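Local coordinates for protein mannitol dehydrogenase (Helicobacter pylori, PDB 3TWO) that probably interconverts cinnamyl alcohols and their aldehydes with NADP(H) as cofactor, as a zinc-containing medium-chain alcohol dehydrogenase, at residues A156-A161 and N310-I315; I36-I41 and V340-K345; Y142-D147 and E301-S306; A192-V197 and L217-K222. All coordinates share one frame; numbering follows the deposited sequence.

Contact 1: A156-A161 and N310-I315; sequences APLLCA and NIYPEI. With ZN (zinc ion), chain G.
Pro157 and Pro313 press their rings together at an oblique angle, and this pair is the middle of a join of apolar side chains between the two segments. Pro313 CG lies over the CB-CG-CD side of the Pro157 ring, with Pro157 CG 3.8 Å from Pro313 CG. Pro157 CG also meets Ile315 CG2 at 4.1 Å, the branched side chain arriving roughly at right angles to the proline. One residue on, Leu158 turns CG away from its own carbonyl carbon (chi1 -59°), which sends its isobutyl end along the 311-313 backbone. There Leu158 CD2 reaches Pro313 CD at 3.7 Å, and Leu158 CD1 comes obliquely to Tyr312 CE2 at 4.3 Å.

No hydrogen bond crosses between the segments; the bonds here stay within one segment or go to other parts of the chain. Within 156-161, Leu159 N bonds to Ala156 O and Cys160 N to Pro157 O near the start of helix 158-171. Tyr312 O accepts from Lys194 NZ, while Asn310, at positive phi, closes helix 296-308 with a Schellman motif.

Metal coordination is the third kind of interaction. Cys160 SG binds the zinc ion at 2.4 Å, with SG anti to the backbone N (chi1 -177°) and pointing off the helix on a different side from Leu158. Cys42 and His64 are the other protein ligands, and the bound NADPH touches Cys160. The proline pair thus joins the start of helix 158-171 to the loop leading from helix 296-308 to strand 315-318, one turn before a ligand of the zinc that corresponds to the catalytic metal of medium-chain alcohol dehydrogenases.

Contact 2: I36-I41 and V340-K345; sequences ILYAGI and VIDMKK
Ala39 and Ile341 form the hydrogen-bonded pair at the middle of an antiparallel strand pairing that brings the end of the chain back onto the GroES-like domain. Ile341 N gives Ala39 O a nearly straight bond of 2.7 Å (176° at the hydrogen), while Ala39 N meets Ile341 O at 3.1 Å, in the carbonyl plane on a lone pair. Beyond this pair, Met343 N donates to Leu37 O at 2.9 Å, already at the first turn of helix 343-346.

The side chain of Met343 then doubles back over the strand. Its CB rests on Ile36 O at 3.4 Å, and CG stays near the same oxygen at 3.8 Å. Bends at chi2 (69°) and chi3 turn the chain past SD, so that the terminal CE lands on Ala39 CB at 3.7 Å, on the face shared by Ala39 and Ile341. On the other face, Val340 CG1 packs against Tyr38 CB, and the Tyr38 ring runs alongside Asp342, pointing the same way. Asp342 is the N-cap of the helix: its OD1 accepts from Lys345 N at 3.1 Å, the donor sitting 49° out of the carboxylate plane.

Contact 3: Y142-D147 and E301-S306; sequences YVISVD and EMVDFS
Ile144 and Val303 meet through their branched methyls, the two side chains crossing at a slant. Ile144 CG2 comes to 3.9 Å from Val303 CG2 and to 4.0 Å from Val303 CB, so a single methyl of the isoleucine lies against one flank of the valine. The chi1 of Ile144, -53°, puts CG2 anti to the backbone N, and with both CB atoms directed across the gap, that methyl leads toward the helix. Val303 uses its other methyl further along the strand. CG1, anti to its own backbone N, lies 4.1 Å from Ser145 O and 4.3 Å from Val146 CG2. The valine therefore straddles three consecutive residues, with its two methyls divided between Ile144 on one hand and Ser145 and Val146 on the other.

This contact sets helix 296-308, which follows 287-290, the edge strand of the Rossmann-type parallel sheet, against short strand 144-145 of the GroES-like domain, whose neighbour in the sheet is strand 85-88. Leu159 of helix 158-171 packs on Ile144 as well, adding a second helix to the same patch.

Polar links flank the contact. Asp304 approaches Ser145 O without bonding to it; its OD1 instead accepts from Gln300 NE2, and Gln300 OE1 in turn takes Ser145 N, a relay that bridges strand and helix. Farther along the helix, on a side that does not meet 142-147, Met302 O accepts twice from the same residue, from Ser306 N at 2.8 Å and from Ser306 OG at 2.7 Å. The hydroxyl sits 41° above the carbonyl plane, and Ser306 OG is hydrogen-bonded to Tyr195 OH too.

Contact 4: A192-V197 and L217-K222; sequences AVKYAV and LSMGVK
Val193 holds CG1 anti to its backbone N (chi1 168°), and Met219 turns CG away from its carbonyl carbon (chi1 -71°); with these torsions the two side chains cross at about a right angle, the valine methyl against the base of the methionine. Both belong to the Rossmann fold: helix 187-198 follows the glycine-rich turn after strand 179-183, and helix 213-218 follows strand 202-206, so the contact sets the turn that ends helix 213-218 and leads to strand 223-225 against helix 187-198.

Val193 CG1 has three near partners. It lies 3.8 Å from Met219 CB and 3.9 Å from Met219 SD, so the methionine is touched at its base and again at its sulfur. The same CG1 meets Val221 CG2 at 3.5 Å and so sits between Met219 and Val221. Behind the two valines, Val205 of strand 202-206 touches both and closes the layer between helices and sheet. The chain of Met219 is extended beyond CG and runs out beside Lys194, where Lys194 CE and Met219 CE come within 4.3 Å. The ammonium of Lys194 has its partner elsewhere, in Tyr312.

Between Met219 and Val221 the backbone turns at Gly220, whose phi of 97° belongs to a Schellman motif ending the second helix; Gly220 N returns to Leu217 O at 2.9 Å. The turn presents a carbonyl, not a side chain, to the last turn of helix 187-198. No hydrogen bond spans the segments, and at this end Val197 CG2 rests on Met219 O at 3.4 Å.

Overall arrangement
Contact 1 lies between the other three and touches all of them. Toward contact 2, its centre 13 Å away, Pro157 CG packs on Val340 CG2 at 3.7 Å; toward contact 4, Ile311 CG2 packs on Tyr195 CE2 at 3.7 Å; toward contact 3, Ile311 N probably bonds to Ser306 O at 3.0 Å. Contacts 3 and 4 also meet where Phe305 CE2 lies 4.1 Å from Tyr195 CD2, whereas contacts 2 and 4, on the GroES-like and Rossmann parts, remain about 12 Å apart at their nearest atoms. Contact 1 supplies Cys160 to one of the two zinc sites; NADPH touches Cys160 there and lies about 7 Å from the side chain of Ile41 and about 10 Å from that of Val193.

Contact 1: A156-A161 and N310-I315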
loop_
_atom_site.group_PDB
_atom_site.type_symbol
_atom_site.label_atom_id
_atom_site.label_comp_id
_atom_site.label_asym_id
_atom_site.label_seq_id
_atom_site.Cartn_x
_atom_site.Cartn_y
_atom_site.Cartn_z
ATOM N N ALA B 156 27.763 3.692 15.089
ATOM C CA ALA B 156 27.867 3.670 13.628
ATOM C C ALA B 156 26.614 3.108 12.917
ATOM O O ALA B 156 26.123 3.717 11.958
ATOM C CB ALA B 156 29.223 2.940 13.160
ATOM N N PRO B 157 26.071 1.966 13.381
ATOM C CA PRO B 157 24.909 1.455 12.610
ATOM C C PRO B 157 23.638 2.228 12.891
ATOM O O PRO B 157 22.663 2.041 12.165
ATOM C CB PRO B 157 24.753 -0.023 13.068
ATOM C CG PRO B 157 26.119 -0.414 13.679
ATOM C CD PRO B 157 26.632 0.937 14.288
ATOM N N LEU B 158 23.626 3.100 13.911
ATOM C CA LEU B 158 22.477 3.985 14.059
ATOM C C LEU B 158 22.311 4.790 12.795
ATOM O O LEU B 158 21.177 5.134 12.454
ATOM C CB LEU B 158 22.626 4.967 15.230
ATOM C CG LEU B 158 22.805 4.370 16.580
ATOM C CD1 LEU B 158 23.225 5.487 17.632
ATOM C CD2 LEU B 158 21.571 3.610 16.965
ATOM N N LEU B 159 23.432 5.087 12.085
ATOM C CA LEU B 159 23.360 5.975 10.924
ATOM C C LEU B 159 22.540 5.428 9.788
ATOM O O LEU B 159 22.113 6.200 8.947
ATOM C CB LEU B 159 24.736 6.444 10.432
ATOM C CG LEU B 159 25.437 7.602 11.185
ATOM C CD1 LEU B 159 24.760 8.919 10.754
ATOM C CD2 LEU B 159 25.396 7.448 12.696
ATOM N N CYS B 160 22.330 4.112 9.727
ATOM C CA CYS B 160 21.399 3.562 8.718
ATOM C C CYS B 160 20.375 2.614 9.289
ATOM O O CYS B 160 19.221 2.875 9.182
ATOM C CB CYS B 160 22.112 2.839 7.599
ATOM S SG CYS B 160 20.900 2.296 6.391
ATOM N N ALA B 161 20.783 1.502 9.874
ATOM C CA ALA B 161 19.837 0.640 10.636
ATOM C C ALA B 161 18.939 1.365 11.636
ATOM O O ALA B 161 17.721 1.080 11.744
ATOM C CB ALA B 161 20.610 -0.495 11.371
ATOM N N ASN B 310 20.046 4.850 25.758
ATOM C CA ASN B 310 20.948 3.693 25.670
ATOM C C ASN B 310 20.352 2.537 24.843
ATOM O O ASN B 310 20.348 1.396 25.263
ATOM C CB ASN B 310 21.396 3.222 27.056
ATOM C CG ASN B 310 22.889 2.938 27.117
ATOM O OD1 ASN B 310 23.719 3.817 27.524
ATOM N ND2 ASN B 310 23.263 1.749 26.745
ATOM N N ILE B 311 19.869 2.875 23.660
ATOM C CA ILE B 311 19.359 1.931 22.707
ATOM C C ILE B 311 20.382 1.824 21.559
ATOM O O ILE B 311 20.510 2.740 20.733
ATOM C CB ILE B 311 18.040 2.447 22.143
ATOM C CG1 ILE B 311 17.019 2.573 23.269
ATOM C CG2 ILE B 311 17.494 1.506 21.071
ATOM C CD1 ILE B 311 15.650 3.251 22.846
ATOM N N TYR B 312 21.127 0.718 21.539
ATOM C CA TYR B 312 22.165 0.501 20.581
ATOM C C TYR B 312 22.042 -0.839 19.861
ATOM O O TYR B 312 21.539 -1.818 20.433
ATOM C CB TYR B 312 23.505 0.537 21.282
ATOM C CG TYR B 312 23.895 1.890 21.812
ATOM C CD1 TYR B 312 23.918 2.154 23.202
ATOM C CD2 TYR B 312 24.247 2.911 20.934
ATOM C CE1 TYR B 312 24.330 3.435 23.705
ATOM C CE2 TYR B 312 24.658 4.149 21.414
ATOM C CZ TYR B 312 24.701 4.397 22.786
ATOM O OH TYR B 312 25.105 5.643 23.171
ATOM N N PRO B 313 22.495 -0.888 18.579
ATOM C CA PRO B 313 22.653 -2.202 17.898
ATOM C C PRO B 313 23.564 -3.160 18.648
ATOM O O PRO B 313 24.518 -2.764 19.389
ATOM C CB PRO B 313 23.322 -1.843 16.560
ATOM C CG PRO B 313 23.969 -0.460 16.821
ATOM C CD PRO B 313 22.976 0.240 17.747
ATOM N N GLU B 314 23.253 -4.420 18.466
ATOM C CA GLU B 314 24.079 -5.554 18.863
ATOM C C GLU B 314 25.121 -5.692 17.747
ATOM O O GLU B 314 24.775 -5.916 16.572
ATOM C CB GLU B 314 23.203 -6.804 18.829
ATOM C CG GLU B 314 22.032 -6.767 19.755
ATOM C CD GLU B 314 22.527 -6.788 21.154
ATOM O OE1 GLU B 314 23.328 -7.719 21.438
ATOM O OE2 GLU B 314 22.172 -5.873 21.943
ATOM N N ILE B 315 26.383 -5.558 18.089
ATOM C CA ILE B 315 27.406 -5.532 17.043
ATOM C C ILE B 315 28.473 -6.540 17.343
ATOM O O ILE B 315 28.668 -6.930 18.506
ATOM C CB ILE B 315 28.065 -4.139 16.867
ATOM C CG1 ILE B 315 28.837 -3.768 18.145
ATOM C CG2 ILE B 315 26.990 -3.077 16.673
ATOM C CD1 ILE B 315 30.247 -3.516 17.893
HETATM ZN ZN ZN G . 21.812 0.835 4.711
#

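Contact 2: I36-I41 and V340-K345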
loop_
_atom_site.group_PDB
_atom_site.type_symbol
_atom_site.label_atom_id
_atom_site.label_comp_id
_atom_site.label_asym_id
_atom_site.label_seq_id
_atom_site.Cartn_x
_atom_site.Cartn_y
_atom_site.Cartn_z
ATOM N N ILE B 36 37.535 8.230 9.854
ATOM C CA ILE B 36 36.541 7.190 10.133
ATOM C C ILE B 36 37.072 6.172 11.158
ATOM O O ILE B 36 38.138 5.578 10.962
ATOM C CB ILE B 36 36.126 6.494 8.854
ATOM C CG1 ILE B 36 35.394 7.482 7.933
ATOM C CG2 ILE B 36 35.226 5.268 9.143
ATOM C CD1 ILE B 36 34.975 6.866 6.583
ATOM N N LEU B 37 36.344 5.999 12.259
ATOM C CA LEU B 37 36.766 5.091 13.348
ATOM C C LEU B 37 36.030 3.749 13.209
ATOM O O LEU B 37 36.650 2.665 13.284
ATOM C CB LEU B 37 36.563 5.740 14.753
ATOM C CG LEU B 37 37.323 7.042 15.164
ATOM C CD1 LEU B 37 37.447 7.113 16.687
ATOM C CD2 LEU B 37 38.674 7.099 14.648
ATOM N N TYR B 38 34.728 3.798 12.967
ATOM C CA TYR B 38 33.915 2.583 12.820
ATOM C C TYR B 38 33.004 2.650 11.606
ATOM O O TYR B 38 32.452 3.728 11.295
ATOM C CB TYR B 38 33.091 2.312 14.076
ATOM C CG TYR B 38 34.005 2.142 15.302
ATOM C CD1 TYR B 38 34.288 3.240 16.154
ATOM C CD2 TYR B 38 34.644 0.907 15.558
ATOM C CE1 TYR B 38 35.171 3.112 17.289
ATOM C CE2 TYR B 38 35.527 0.750 16.680
ATOM C CZ TYR B 38 35.781 1.879 17.517
ATOM O OH TYR B 38 36.595 1.744 18.588
ATOM N N ALA B 39 32.901 1.502 10.895
ATOM C CA ALA B 39 32.071 1.415 9.708
ATOM C C ALA B 39 31.193 0.180 9.827
ATOM O O ALA B 39 31.705 -0.951 9.825
ATOM C CB ALA B 39 32.903 1.370 8.453
ATOM N N GLY B 40 29.884 0.417 10.024
ATOM C CA GLY B 40 28.856 -0.646 9.954
ATOM C C GLY B 40 28.724 -1.234 8.564
ATOM O O GLY B 40 28.893 -0.526 7.533
ATOM N N ILE B 41 28.443 -2.544 8.521
ATOM C CA ILE B 41 28.123 -3.204 7.267
ATOM C C ILE B 41 26.613 -3.386 7.223
ATOM O O ILE B 41 26.060 -4.027 8.092
ATOM C CB ILE B 41 28.785 -4.587 7.202
ATOM C CG1 ILE B 41 30.314 -4.451 7.186
ATOM C CG2 ILE B 41 28.203 -5.447 6.028
ATOM C CD1 ILE B 41 30.982 -5.792 7.190
ATOM N N VAL B 340 30.645 -4.634 12.554
ATOM C CA VAL B 340 31.204 -3.299 12.489
ATOM C C VAL B 340 32.723 -3.376 12.302
ATOM O O VAL B 340 33.411 -4.126 13.034
ATOM C CB VAL B 340 30.882 -2.480 13.711
ATOM C CG1 VAL B 340 31.693 -1.196 13.645
ATOM C CG2 VAL B 340 29.365 -2.182 13.808
ATOM N N ILE B 341 33.234 -2.622 11.324
ATOM C CA ILE B 341 34.675 -2.659 11.025
ATOM C C ILE B 341 35.418 -1.659 11.884
ATOM O O ILE B 341 35.062 -0.491 11.955
ATOM C CB ILE B 341 35.004 -2.373 9.548
ATOM C CG1 ILE B 341 34.257 -3.349 8.600
ATOM C CG2 ILE B 341 36.539 -2.439 9.335
ATOM C CD1 ILE B 341 34.206 -2.873 7.168
ATOM N N ASP B 342 36.455 -2.130 12.545
ATOM C CA ASP B 342 37.258 -1.231 13.338
ATOM C C ASP B 342 38.334 -0.681 12.388
ATOM O O ASP B 342 39.319 -1.357 12.049
ATOM C CB ASP B 342 37.764 -1.982 14.589
ATOM C CG ASP B 342 38.835 -1.231 15.338
ATOM O OD1 ASP B 342 39.403 -0.261 14.818
ATOM O OD2 ASP B 342 39.125 -1.674 16.445
ATOM N N MET B 343 38.061 0.524 11.885
ATOM C CA MET B 343 38.828 1.073 10.801
ATOM C C MET B 343 40.262 1.455 11.178
ATOM O O MET B 343 41.199 1.200 10.395
ATOM C CB MET B 343 38.115 2.248 10.126
ATOM C CG MET B 343 38.626 2.498 8.736
ATOM S SD MET B 343 38.144 1.147 7.610
ATOM C CE MET B 343 36.526 0.774 8.184
ATOM N N LYS B 344 40.434 2.035 12.360
ATOM C CA LYS B 344 41.786 2.268 12.845
ATOM C C LYS B 344 42.644 1.013 12.827
ATOM O O LYS B 344 43.795 1.060 12.381
ATOM C CB LYS B 344 41.776 2.797 14.279
ATOM C CG LYS B 344 41.539 4.270 14.428
ATOM C CD LYS B 344 42.670 5.103 13.811
ATOM C CE LYS B 344 42.150 5.871 12.579
ATOM N NZ LYS B 344 42.842 7.169 12.557
ATOM N N LYS B 345 42.134 -0.097 13.349
ATOM C CA LYS B 345 42.989 -1.294 13.419
ATOM C C LYS B 345 43.202 -1.902 12.033
ATOM O O LYS B 345 44.207 -2.542 11.786
ATOM C CB LYS B 345 42.427 -2.376 14.309
ATOM C CG LYS B 345 42.275 -2.059 15.753
ATOM C CD LYS B 345 42.219 -3.427 16.534
ATOM C CE LYS B 345 41.494 -3.342 17.901
ATOM N NZ LYS B 345 42.288 -2.670 18.987
#

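Contact 3: Y142-D147 and E301-S306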
loop_
_atom_site.group_PDB
_atom_site.type_symbol
_atom_site.label_atom_id
_atom_site.label_comp_id
_atom_site.label_asym_id
_atom_site.label_seq_id
_atom_site.Cartn_x
_atom_site.Cartn_y
_atom_site.Cartn_z
ATOM N N TYR B 142 25.060 17.508 6.208
ATOM C CA TYR B 142 24.812 16.058 6.074
ATOM C C TYR B 142 25.617 15.281 7.119
ATOM O O TYR B 142 25.779 14.058 7.022
ATOM C CB TYR B 142 25.168 15.612 4.631
ATOM C CG TYR B 142 24.321 16.379 3.677
ATOM C CD1 TYR B 142 24.708 17.672 3.245
ATOM C CD2 TYR B 142 23.051 15.898 3.303
ATOM C CE1 TYR B 142 23.892 18.435 2.432
ATOM C CE2 TYR B 142 22.216 16.695 2.433
ATOM C CZ TYR B 142 22.662 17.936 2.014
ATOM O OH TYR B 142 21.901 18.713 1.164
ATOM N N VAL B 143 26.103 15.981 8.136
ATOM C CA VAL B 143 26.898 15.340 9.187
ATOM C C VAL B 143 26.095 15.274 10.513
ATOM O O VAL B 143 25.506 16.273 10.957
ATOM C CB VAL B 143 28.259 16.082 9.359
ATOM C CG1 VAL B 143 29.072 15.477 10.524
ATOM C CG2 VAL B 143 29.063 16.033 8.033
ATOM N N ILE B 144 26.076 14.127 11.167
ATOM C CA ILE B 144 25.289 13.996 12.387
ATOM C C ILE B 144 26.207 14.259 13.588
ATOM O O ILE B 144 27.317 13.723 13.634
ATOM C CB ILE B 144 24.667 12.544 12.454
ATOM C CG1 ILE B 144 23.886 12.257 11.124
ATOM C CG2 ILE B 144 23.900 12.285 13.812
ATOM C CD1 ILE B 144 22.884 13.367 10.719
ATOM N N SER B 145 25.743 15.036 14.565
ATOM C CA SER B 145 26.524 15.292 15.754
ATOM C C SER B 145 26.345 14.153 16.782
ATOM O O SER B 145 25.238 13.678 17.007
ATOM C CB SER B 145 26.061 16.596 16.359
ATOM O OG SER B 145 26.552 16.657 17.631
ATOM N N VAL B 146 27.441 13.679 17.363
ATOM C CA VAL B 146 27.364 12.500 18.253
ATOM C C VAL B 146 28.003 12.861 19.594
ATOM O O VAL B 146 29.098 13.468 19.611
ATOM C CB VAL B 146 28.117 11.299 17.663
ATOM C CG1 VAL B 146 28.269 10.175 18.707
ATOM C CG2 VAL B 146 27.403 10.794 16.376
ATOM N N ASP B 147 27.333 12.518 20.702
ATOM C CA ASP B 147 27.876 12.778 22.052
ATOM C C ASP B 147 29.273 12.188 22.203
ATOM O O ASP B 147 29.456 11.020 21.935
ATOM C CB ASP B 147 27.000 12.079 23.089
ATOM C CG ASP B 147 27.328 12.518 24.478
ATOM O OD1 ASP B 147 28.429 12.255 25.016
ATOM O OD2 ASP B 147 26.477 13.212 25.017
ATOM N N GLU B 301 17.606 13.572 15.347
ATOM C CA GLU B 301 16.686 13.283 16.419
ATOM C C GLU B 301 16.862 11.827 16.891
ATOM O O GLU B 301 16.874 11.539 18.086
ATOM C CB GLU B 301 15.254 13.489 15.905
ATOM C CG GLU B 301 14.155 13.075 16.910
ATOM C CD GLU B 301 12.764 12.962 16.222
ATOM O OE1 GLU B 301 12.067 11.932 16.426
ATOM O OE2 GLU B 301 12.410 13.885 15.451
ATOM N N MET B 302 17.009 10.914 15.952
ATOM C CA MET B 302 17.101 9.457 16.286
ATOM C C MET B 302 18.404 9.140 17.041
ATOM O O MET B 302 18.407 8.432 18.082
ATOM C CB MET B 302 16.936 8.584 15.012
ATOM C CG MET B 302 17.284 7.075 15.128
ATOM S SD MET B 302 19.094 6.788 15.071
ATOM C CE MET B 302 19.272 5.325 15.953
ATOM N N VAL B 303 19.513 9.665 16.549
ATOM C CA VAL B 303 20.772 9.448 17.279
ATOM C C VAL B 303 20.702 10.012 18.694
ATOM O O VAL B 303 21.109 9.343 19.652
ATOM C CB VAL B 303 22.025 9.991 16.475
ATOM C CG1 VAL B 303 23.300 10.055 17.377
ATOM C CG2 VAL B 303 22.260 9.082 15.202
ATOM N N ASP B 304 20.142 11.221 18.836
ATOM C CA ASP B 304 20.017 11.843 20.174
ATOM C C ASP B 304 19.188 10.944 21.099
ATOM O O ASP B 304 19.548 10.762 22.280
ATOM C CB ASP B 304 19.345 13.251 20.094
ATOM C CG ASP B 304 20.225 14.292 19.380
ATOM O OD1 ASP B 304 21.438 14.066 19.158
ATOM O OD2 ASP B 304 19.690 15.328 18.983
ATOM N N PHE B 305 18.063 10.423 20.564
ATOM C CA PHE B 305 17.138 9.604 21.320
ATOM C C PHE B 305 17.871 8.332 21.774
ATOM O O PHE B 305 17.782 7.935 22.931
ATOM C CB PHE B 305 15.945 9.212 20.402
ATOM C CG PHE B 305 14.935 8.288 21.049
ATOM C CD1 PHE B 305 13.997 8.766 21.960
ATOM C CD2 PHE B 305 14.881 6.940 20.706
ATOM C CE1 PHE B 305 13.018 7.895 22.556
ATOM C CE2 PHE B 305 13.902 6.070 21.265
ATOM C CZ PHE B 305 12.982 6.557 22.200
ATOM N N SER B 306 18.609 7.727 20.836
ATOM C CA SER B 306 19.189 6.419 21.034
ATOM C C SER B 306 20.285 6.539 22.068
ATOM O O SER B 306 20.444 5.673 22.920
ATOM C CB SER B 306 19.712 5.872 19.703
ATOM O OG SER B 306 18.641 5.817 18.772
#

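Contact 4: A192-V197 and L217-K222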
loop_
_atom_site.group_PDB
_atom_site.type_symbol
_atom_site.label_atom_id
_atom_site.label_comp_id
_atom_site.label_asym_id
_atom_site.label_seq_id
_atom_site.Cartn_x
_atom_site.Cartn_y
_atom_site.Cartn_z
ATOM N N ALA B 192 14.630 -2.329 15.026
ATOM C CA ALA B 192 13.110 -2.151 15.017
ATOM C C ALA B 192 12.542 -2.725 16.311
ATOM O O ALA B 192 11.698 -2.106 16.983
ATOM C CB ALA B 192 12.476 -2.935 13.857
ATOM N N VAL B 193 12.993 -3.939 16.643
ATOM C CA VAL B 193 12.637 -4.555 17.923
ATOM C C VAL B 193 12.933 -3.658 19.154
ATOM O O VAL B 193 12.063 -3.434 19.984
ATOM C CB VAL B 193 13.282 -5.958 18.092
ATOM C CG1 VAL B 193 13.125 -6.437 19.603
ATOM C CG2 VAL B 193 12.620 -6.980 17.176
ATOM N N LYS B 194 14.159 -3.138 19.261
ATOM C CA LYS B 194 14.518 -2.299 20.383
ATOM C C LYS B 194 13.697 -1.024 20.473
ATOM O O LYS B 194 13.219 -0.683 21.550
ATOM C CB LYS B 194 16.010 -1.965 20.387
ATOM C CG LYS B 194 16.860 -3.219 20.650
ATOM C CD LYS B 194 18.240 -3.089 19.997
ATOM C CE LYS B 194 19.236 -4.073 20.571
ATOM N NZ LYS B 194 19.950 -3.440 21.691
ATOM N N TYR B 195 13.535 -0.331 19.354
ATOM C CA TYR B 195 12.756 0.893 19.360
ATOM C C TYR B 195 11.311 0.568 19.728
ATOM O O TYR B 195 10.740 1.246 20.549
ATOM C CB TYR B 195 12.810 1.629 17.980
ATOM C CG TYR B 195 14.169 2.259 17.680
ATOM C CD1 TYR B 195 14.786 2.114 16.411
ATOM C CD2 TYR B 195 14.827 3.010 18.651
ATOM C CE1 TYR B 195 16.031 2.655 16.147
ATOM C CE2 TYR B 195 16.043 3.600 18.395
ATOM C CZ TYR B 195 16.654 3.406 17.142
ATOM O OH TYR B 195 17.900 3.980 16.939
ATOM N N ALA B 196 10.711 -0.442 19.093
ATOM C CA ALA B 196 9.263 -0.726 19.389
ATOM C C ALA B 196 9.047 -1.098 20.823
ATOM O O ALA B 196 8.108 -0.620 21.426
ATOM C CB ALA B 196 8.666 -1.780 18.453
ATOM N N VAL B 197 9.947 -1.895 21.397
ATOM C CA VAL B 197 9.855 -2.200 22.823
ATOM C C VAL B 197 10.018 -0.917 23.668
ATOM O O VAL B 197 9.221 -0.691 24.574
ATOM C CB VAL B 197 10.936 -3.207 23.309
ATOM C CG1 VAL B 197 10.869 -3.403 24.921
ATOM C CG2 VAL B 197 10.796 -4.510 22.613
ATOM N N LEU B 217 13.935 -12.778 23.102
ATOM C CA LEU B 217 13.315 -12.770 24.424
ATOM C C LEU B 217 14.032 -11.809 25.336
ATOM O O LEU B 217 13.420 -11.030 26.061
ATOM C CB LEU B 217 13.274 -14.204 25.023
ATOM C CG LEU B 217 12.356 -15.236 24.336
ATOM C CD1 LEU B 217 12.568 -16.615 25.046
ATOM C CD2 LEU B 217 10.894 -14.837 24.520
ATOM N N SER B 218 15.343 -11.795 25.220
ATOM C CA SER B 218 16.138 -10.937 26.052
ATOM C C SER B 218 15.855 -9.445 25.717
ATOM O O SER B 218 15.949 -8.565 26.575
ATOM C CB SER B 218 17.587 -11.287 25.795
ATOM O OG SER B 218 18.362 -10.532 26.645
ATOM N N MET B 219 15.513 -9.181 24.465
ATOM C CA MET B 219 15.088 -7.833 24.052
ATOM C C MET B 219 13.643 -7.436 24.465
ATOM O O MET B 219 13.229 -6.296 24.209
ATOM C CB MET B 219 15.220 -7.676 22.549
ATOM C CG MET B 219 16.659 -7.599 22.108
ATOM S SD MET B 219 16.751 -7.679 20.307
ATOM C CE MET B 219 18.443 -8.267 20.198
ATOM N N GLY B 220 12.878 -8.352 25.054
ATOM C CA GLY B 220 11.527 -8.045 25.474
ATOM C C GLY B 220 10.435 -8.466 24.456
ATOM O O GLY B 220 9.280 -8.071 24.585
ATOM N N VAL B 221 10.813 -9.243 23.441
ATOM C CA VAL B 221 9.879 -9.734 22.431
ATOM C C VAL B 221 8.912 -10.691 23.085
ATOM O O VAL B 221 9.327 -11.512 23.944
ATOM C CB VAL B 221 10.636 -10.438 21.308
ATOM C CG1 VAL B 221 9.685 -11.163 20.378
ATOM C CG2 VAL B 221 11.430 -9.380 20.526
ATOM N N LYS B 222 7.636 -10.567 22.724
ATOM C CA LYS B 222 6.624 -11.379 23.368
ATOM C C LYS B 222 6.288 -12.663 22.556
ATOM O O LYS B 222 5.956 -13.687 23.139
ATOM C CB LYS B 222 5.382 -10.538 23.717
ATOM C CG LYS B 222 5.116 -10.353 25.354
ATOM C CD LYS B 222 6.176 -9.456 26.182
ATOM C CE LYS B 222 5.512 -8.278 26.996
ATOM N NZ LYS B 222 4.786 -7.231 26.104
#